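Local coordinates for protein aryl esterase (Mycobacterium smegmatis, PDB 2Q0Q) that hydrolyses aryl esters and catalyses acyl transfer to alcohols in aqueous conditions, at residues 140-145 against 192-197; 136-141 against 177-182. One frame throughout, in Å; residues are numbered along the deposited sequence.

Contact 1. Residues 140-145 against 192-197; sequences PPLAPM and DGIHFT. With SO4 (sulfate ion), chain U.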
loop_
_atom_site.group_PDB
_atom_site.type_symbol
_atom_site.label_atom_id
_atom_site.label_comp_id
_atom_site.label_asym_id
_atom_site.label_seq_id
_atom_site.Cartn_x
_atom_site.Cartn_y
_atom_site.Cartn_z
ATOM N N PRO G 140 31.036 -18.354 -4.673
ATOM C CA PRO G 140 31.316 -19.783 -4.609
ATOM C C PRO G 140 30.219 -20.541 -3.868
ATOM O O PRO G 140 29.528 -19.965 -3.008
ATOM C CB PRO G 140 32.634 -19.849 -3.835
ATOM C CG PRO G 140 32.710 -18.646 -3.091
ATOM C CD PRO G 140 31.907 -17.595 -3.769
ATOM N N PRO G 141 30.058 -21.841 -4.179
ATOM C CA PRO G 141 29.037 -22.615 -3.489
ATOM C C PRO G 141 29.283 -22.607 -1.972
ATOM O O PRO G 141 30.445 -22.590 -1.523
ATOM C CB PRO G 141 29.194 -24.011 -4.093
ATOM C CG PRO G 141 29.822 -23.768 -5.441
ATOM C CD PRO G 141 30.782 -22.652 -5.172
ATOM N N LEU G 142 28.200 -22.598 -1.202
ATOM C CA LEU G 142 28.280 -22.787 0.229
ATOM C C LEU G 142 28.828 -24.183 0.559
ATOM O O LEU G 142 28.893 -25.078 -0.296
ATOM C CB LEU G 142 26.902 -22.612 0.883
ATOM C CG LEU G 142 26.284 -21.217 0.819
ATOM C CD1 LEU G 142 24.791 -21.230 1.100
ATOM C CD2 LEU G 142 26.999 -20.252 1.773
ATOM N N ALA G 143 29.217 -24.347 1.818
ATOM C CA ALA G 143 29.710 -25.623 2.334
ATOM C C ALA G 143 28.915 -26.009 3.582
ATOM O O ALA G 143 28.089 -25.219 4.053
ATOM C CB ALA G 143 31.196 -25.476 2.662
ATOM N N PRO G 144 29.107 -27.240 4.090
ATOM C CA PRO G 144 28.493 -27.620 5.364
ATOM C C PRO G 144 28.785 -26.638 6.508
ATOM O O PRO G 144 29.883 -26.071 6.599
ATOM C CB PRO G 144 29.069 -29.012 5.635
ATOM C CG PRO G 144 29.314 -29.563 4.247
ATOM C CD PRO G 144 29.811 -28.371 3.467
HETATM N N MSE G 145 27.786 -26.467 7.369
HETATM C CA MSE G 145 27.802 -25.437 8.388
HETATM C C MSE G 145 27.679 -26.118 9.725
HETATM O O MSE G 145 26.718 -26.853 9.950
HETATM C CB MSE G 145 26.649 -24.457 8.166
HETATM C CG MSE G 145 26.659 -23.876 6.788
HETATM SE SE MSE G 145 24.968 -23.116 6.257
HETATM C CE MSE G 145 25.438 -22.741 4.498
ATOM N N ASP G 192 32.597 -21.458 9.190
ATOM C CA ASP G 192 31.147 -21.457 9.309
ATOM C C ASP G 192 30.425 -22.014 8.087
ATOM O O ASP G 192 29.204 -22.191 8.131
ATOM C CB ASP G 192 30.655 -20.063 9.651
ATOM C CG ASP G 192 30.939 -19.036 8.553
ATOM O OD1 ASP G 192 31.446 -19.411 7.460
ATOM O OD2 ASP G 192 30.646 -17.853 8.809
ATOM N N GLY G 193 31.175 -22.307 7.019
ATOM C CA GLY G 193 30.620 -22.904 5.784
ATOM C C GLY G 193 30.000 -21.872 4.853
ATOM O O GLY G 193 29.427 -22.233 3.806
ATOM N N ILE G 194 30.119 -20.600 5.235
ATOM C CA ILE G 194 29.501 -19.507 4.504
ATOM C C ILE G 194 30.526 -18.472 4.038
ATOM O O ILE G 194 30.503 -18.046 2.877
ATOM C CB ILE G 194 28.436 -18.779 5.385
ATOM C CG1 ILE G 194 27.376 -19.765 5.903
ATOM C CG2 ILE G 194 27.814 -17.592 4.603
ATOM C CD1 ILE G 194 26.538 -19.221 7.059
ATOM N N HIS G 195 31.401 -18.042 4.947
ATOM C CA HIS G 195 32.277 -16.918 4.683
ATOM C C HIS G 195 33.682 -17.370 4.311
ATOM O O HIS G 195 33.953 -18.585 4.238
ATOM C CB HIS G 195 32.225 -15.933 5.868
ATOM C CG HIS G 195 30.842 -15.425 6.139
ATOM N ND1 HIS G 195 30.025 -15.972 7.107
ATOM C CD2 HIS G 195 30.107 -14.453 5.536
ATOM C CE1 HIS G 195 28.860 -15.348 7.104
ATOM N NE2 HIS G 195 28.877 -14.425 6.155
ATOM N N PHE G 196 34.536 -16.388 4.014
ATOM C CA PHE G 196 35.842 -16.638 3.403
ATOM C C PHE G 196 36.951 -16.673 4.414
ATOM O O PHE G 196 36.963 -15.915 5.361
ATOM C CB PHE G 196 36.254 -15.581 2.380
ATOM C CG PHE G 196 35.419 -15.532 1.120
ATOM C CD1 PHE G 196 35.516 -14.423 0.275
ATOM C CD2 PHE G 196 34.562 -16.575 0.747
ATOM C CE1 PHE G 196 34.779 -14.351 -0.928
ATOM C CE2 PHE G 196 33.811 -16.499 -0.430
ATOM C CZ PHE G 196 33.909 -15.373 -1.268
ATOM N N THR G 197 37.921 -17.537 4.153
ATOM C CA THR G 197 39.206 -17.490 4.843
ATOM C C THR G 197 40.034 -16.335 4.299
ATOM O O THR G 197 39.654 -15.678 3.315
ATOM C CB THR G 197 40.015 -18.762 4.625
ATOM O OG1 THR G 197 40.167 -18.985 3.217
ATOM C CG2 THR G 197 39.307 -19.944 5.276
HETATM S S SO4 U . 25.324 -13.235 5.385
HETATM O O1 SO4 U . 25.284 -14.632 4.815
HETATM O O2 SO4 U . 25.676 -12.282 4.306
HETATM O O3 SO4 U . 24.044 -13.037 6.093
HETATM O O4 SO4 U . 26.418 -13.177 6.360
HETATM O O HOH W 1 30.101 -18.520 0.059
#
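The two loops close on the carbonyl oxygen of Gly-193. Ala-143 N donates to Gly-193 O at 2.9 Å, in the carbonyl plane and on a lone pair, while the methyls of Leu-142, Ala-143 and Met-145 gather round the same oxygen. Selenomethionine Met-145 runs extended beyond CG, and its CE reaches Ile-194 CG1 at 3.8 Å, the two side chains crossing at about a right angle. The Pro-140 ring meets Phe-196, CG to CE2, at 3.6 Å. The loop so held carries His-195 and Asp-192, which with Ser-11 probably form the catalytic triad. Asp-192 OD1 accepts from Ile-194 N, closing an Asx turn, and from His-195 N, extending it to an Asx motif; OD2 takes the nearly straight bond from His-195 ND1 at 2.6 Å. Ile-194 CG2 sits over one face of the imidazole. His-195 NE2 donates to O4 of a sulfate, probably from the crystallisation liquor, that Ser-11 OG, Ala-55 N, Asn-94 ND2 and Lys-97 NZ also bind; the Ala-55 and Asn-94 donors are consistent with the SGNH oxyanion hole. The contact lies beyond the sheet: Phe-150 of helix 148-153 packs on Met-145, Asp-192 and Ile-194, and helix 198-215 backs Phe-196.

Contact 2. Residues 136-141 against 177-182; sequences VVSPPP and VPFFDA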
loop_
_atom_site.group_PDB
_atom_site.type_symbol
_atom_site.label_atom_id
_atom_site.label_comp_id
_atom_site.label_asym_id
_atom_site.label_seq_id
_atom_site.Cartn_x
_atom_site.Cartn_y
_atom_site.Cartn_z
ATOM N N VAL G 136 29.268 -9.290 -13.633
ATOM C CA VAL G 136 28.415 -10.188 -12.851
ATOM C C VAL G 136 29.298 -11.313 -12.273
ATOM O O VAL G 136 30.021 -12.019 -13.007
ATOM C CB VAL G 136 27.300 -10.793 -13.742
ATOM C CG1 VAL G 136 26.484 -11.867 -12.979
ATOM C CG2 VAL G 136 26.412 -9.681 -14.365
ATOM N N VAL G 137 29.254 -11.466 -10.954
ATOM C CA VAL G 137 30.074 -12.489 -10.294
ATOM C C VAL G 137 29.188 -13.448 -9.516
ATOM O O VAL G 137 28.435 -13.031 -8.641
ATOM C CB VAL G 137 31.083 -11.882 -9.329
ATOM C CG1 VAL G 137 31.891 -12.945 -8.645
ATOM C CG2 VAL G 137 32.006 -10.863 -10.045
ATOM N N SER G 138 29.298 -14.741 -9.830
ATOM C CA SER G 138 28.629 -15.758 -9.018
ATOM C C SER G 138 29.517 -16.022 -7.807
ATOM O O SER G 138 30.751 -16.179 -7.971
ATOM C CB SER G 138 28.370 -17.050 -9.813
ATOM O OG SER G 138 29.504 -17.436 -10.543
ATOM N N PRO G 139 28.916 -16.073 -6.593
ATOM C CA PRO G 139 29.723 -16.418 -5.426
ATOM C C PRO G 139 30.069 -17.909 -5.485
ATOM O O PRO G 139 29.453 -18.661 -6.232
ATOM C CB PRO G 139 28.777 -16.150 -4.255
ATOM C CG PRO G 139 27.422 -16.471 -4.827
ATOM C CD PRO G 139 27.496 -15.881 -6.227
ATOM N N PRO G 140 31.036 -18.354 -4.673
ATOM C CA PRO G 140 31.316 -19.783 -4.609
ATOM C C PRO G 140 30.219 -20.541 -3.868
ATOM O O PRO G 140 29.528 -19.965 -3.008
ATOM C CB PRO G 140 32.634 -19.849 -3.835
ATOM C CG PRO G 140 32.710 -18.646 -3.091
ATOM C CD PRO G 140 31.907 -17.595 -3.769
ATOM N N PRO G 141 30.058 -21.841 -4.179
ATOM C CA PRO G 141 29.037 -22.615 -3.489
ATOM C C PRO G 141 29.283 -22.607 -1.972
ATOM O O PRO G 141 30.445 -22.590 -1.523
ATOM C CB PRO G 141 29.194 -24.011 -4.093
ATOM C CG PRO G 141 29.822 -23.768 -5.441
ATOM C CD PRO G 141 30.782 -22.652 -5.172
ATOM N N VAL G 177 26.875 -8.889 -21.154
ATOM C CA VAL G 177 27.705 -8.252 -20.141
ATOM C C VAL G 177 28.741 -9.265 -19.611
ATOM O O VAL G 177 28.499 -10.465 -19.631
ATOM C CB VAL G 177 26.857 -7.681 -18.986
ATOM C CG1 VAL G 177 25.979 -6.537 -19.490
ATOM C CG2 VAL G 177 26.028 -8.775 -18.337
ATOM N N PRO G 178 29.889 -8.776 -19.143
ATOM C CA PRO G 178 30.938 -9.657 -18.602
ATOM C C PRO G 178 30.496 -10.459 -17.370
ATOM O O PRO G 178 29.820 -9.931 -16.488
ATOM C CB PRO G 178 32.062 -8.674 -18.206
ATOM C CG PRO G 178 31.764 -7.426 -18.857
ATOM C CD PRO G 178 30.291 -7.360 -19.093
ATOM N N PHE G 179 30.923 -11.722 -17.329
ATOM C CA PHE G 179 30.682 -12.623 -16.208
ATOM C C PHE G 179 32.001 -13.188 -15.668
ATOM O O PHE G 179 32.937 -13.450 -16.437
ATOM C CB PHE G 179 29.777 -13.779 -16.656
ATOM C CG PHE G 179 29.729 -14.917 -15.681
ATOM C CD1 PHE G 179 28.937 -14.825 -14.533
ATOM C CD2 PHE G 179 30.482 -16.067 -15.899
ATOM C CE1 PHE G 179 28.897 -15.868 -13.625
ATOM C CE2 PHE G 179 30.435 -17.125 -14.981
ATOM C CZ PHE G 179 29.644 -17.014 -13.847
ATOM N N PHE G 180 32.050 -13.410 -14.355
ATOM C CA PHE G 180 33.154 -14.152 -13.726
ATOM C C PHE G 180 32.622 -15.017 -12.578
ATOM O O PHE G 180 31.840 -14.559 -11.765
ATOM C CB PHE G 180 34.227 -13.191 -13.217
ATOM C CG PHE G 180 35.372 -13.867 -12.498
ATOM C CD1 PHE G 180 36.365 -14.527 -13.211
ATOM C CD2 PHE G 180 35.459 -13.829 -11.103
ATOM C CE1 PHE G 180 37.419 -15.181 -12.536
ATOM C CE2 PHE G 180 36.504 -14.453 -10.432
ATOM C CZ PHE G 180 37.488 -15.120 -11.147
ATOM N N ASP G 181 33.084 -16.257 -12.504
ATOM C CA ASP G 181 32.690 -17.155 -11.445
ATOM C C ASP G 181 33.766 -17.190 -10.377
ATOM O O ASP G 181 34.843 -17.775 -10.574
ATOM C CB ASP G 181 32.463 -18.569 -12.009
ATOM C CG ASP G 181 32.053 -19.596 -10.936
ATOM O OD1 ASP G 181 31.626 -19.199 -9.829
ATOM O OD2 ASP G 181 32.190 -20.817 -11.224
ATOM N N ALA G 182 33.433 -16.655 -9.214
ATOM C CA ALA G 182 34.342 -16.687 -8.078
ATOM C C ALA G 182 34.663 -18.130 -7.695
ATOM O O ALA G 182 35.764 -18.418 -7.232
ATOM C CB ALA G 182 33.754 -15.943 -6.913
HETATM O O HOH W 2 29.896 -20.476 -8.255
#
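Two torsions bring Ser-138 and Asp-181 together: chi1 of 46° tucks the serine OG between its own N and carbonyl carbon, while the aspartate CG points away from its N (chi1 179°), leaving OD1 beside the hydroxyl. They meet on one face of a parallel pair of strands, 136-138 and 179-181, whose short axes approach to 4.8 Å, 19° from parallel. The pair belongs to the five-stranded parallel sheet of the SGNH hydrolase α/β/α fold, with 179-181 the outermost strand on its side within the chain. A β-α-β crossover joins the two strands.

The ladder alternates as parallel strands do. Val-136 bonds on both sides of Phe-179, its N to Pro-178 O and its O to Phe-180 N, the latter at 2.8 Å. Ser-138 then gives its N-H to Phe-180 O and accepts from Ala-182 N at its O, straddling Asp-181.

Each face has its own packing. Val-136, Ser-138, Phe-179 and Asp-181 look toward helices 104-119 and 164-175, and there the Phe-179 ring presents its edge to Ser-138 OG, with CZ at 3.3 Å. Val-137 and Phe-180 lie on the other face, where Leu-208 of helix 198-215 packs on Phe-180. Val-137 CG1 comes near the edge of the Phe-180 ring and lies 3.9 Å from Ala-182 CB.

Asp-181 OD1 gathers several donors. Gly-183 N reaches it from just past the strand, a water bridging from Pro-139 O donates at 2.7 Å, and Ser-138 OG donates at 2.8 Å from well above the carboxylate plane.

The two contacts follow one chain segment as it leaves the sheet. In contact 2 the end of strand 133-138 pairs with strand 179-181, and a regular backbone ladder does the holding, with a serine-aspartate bond added at the strand ends. Contact 1 begins where that ladder has stopped: from the proline run onward, a single direct backbone bond and apolar packing join two loops, and the polar network lies mostly inside one of them, beside the probable active site. Pro-140 belongs to both, touching Ala-182 in contact 2 and Phe-196 in contact 1. Contact 1 is largely buried although farther from the chain centre; contact 2, nearer it, is only partly buried at the sheet's margin.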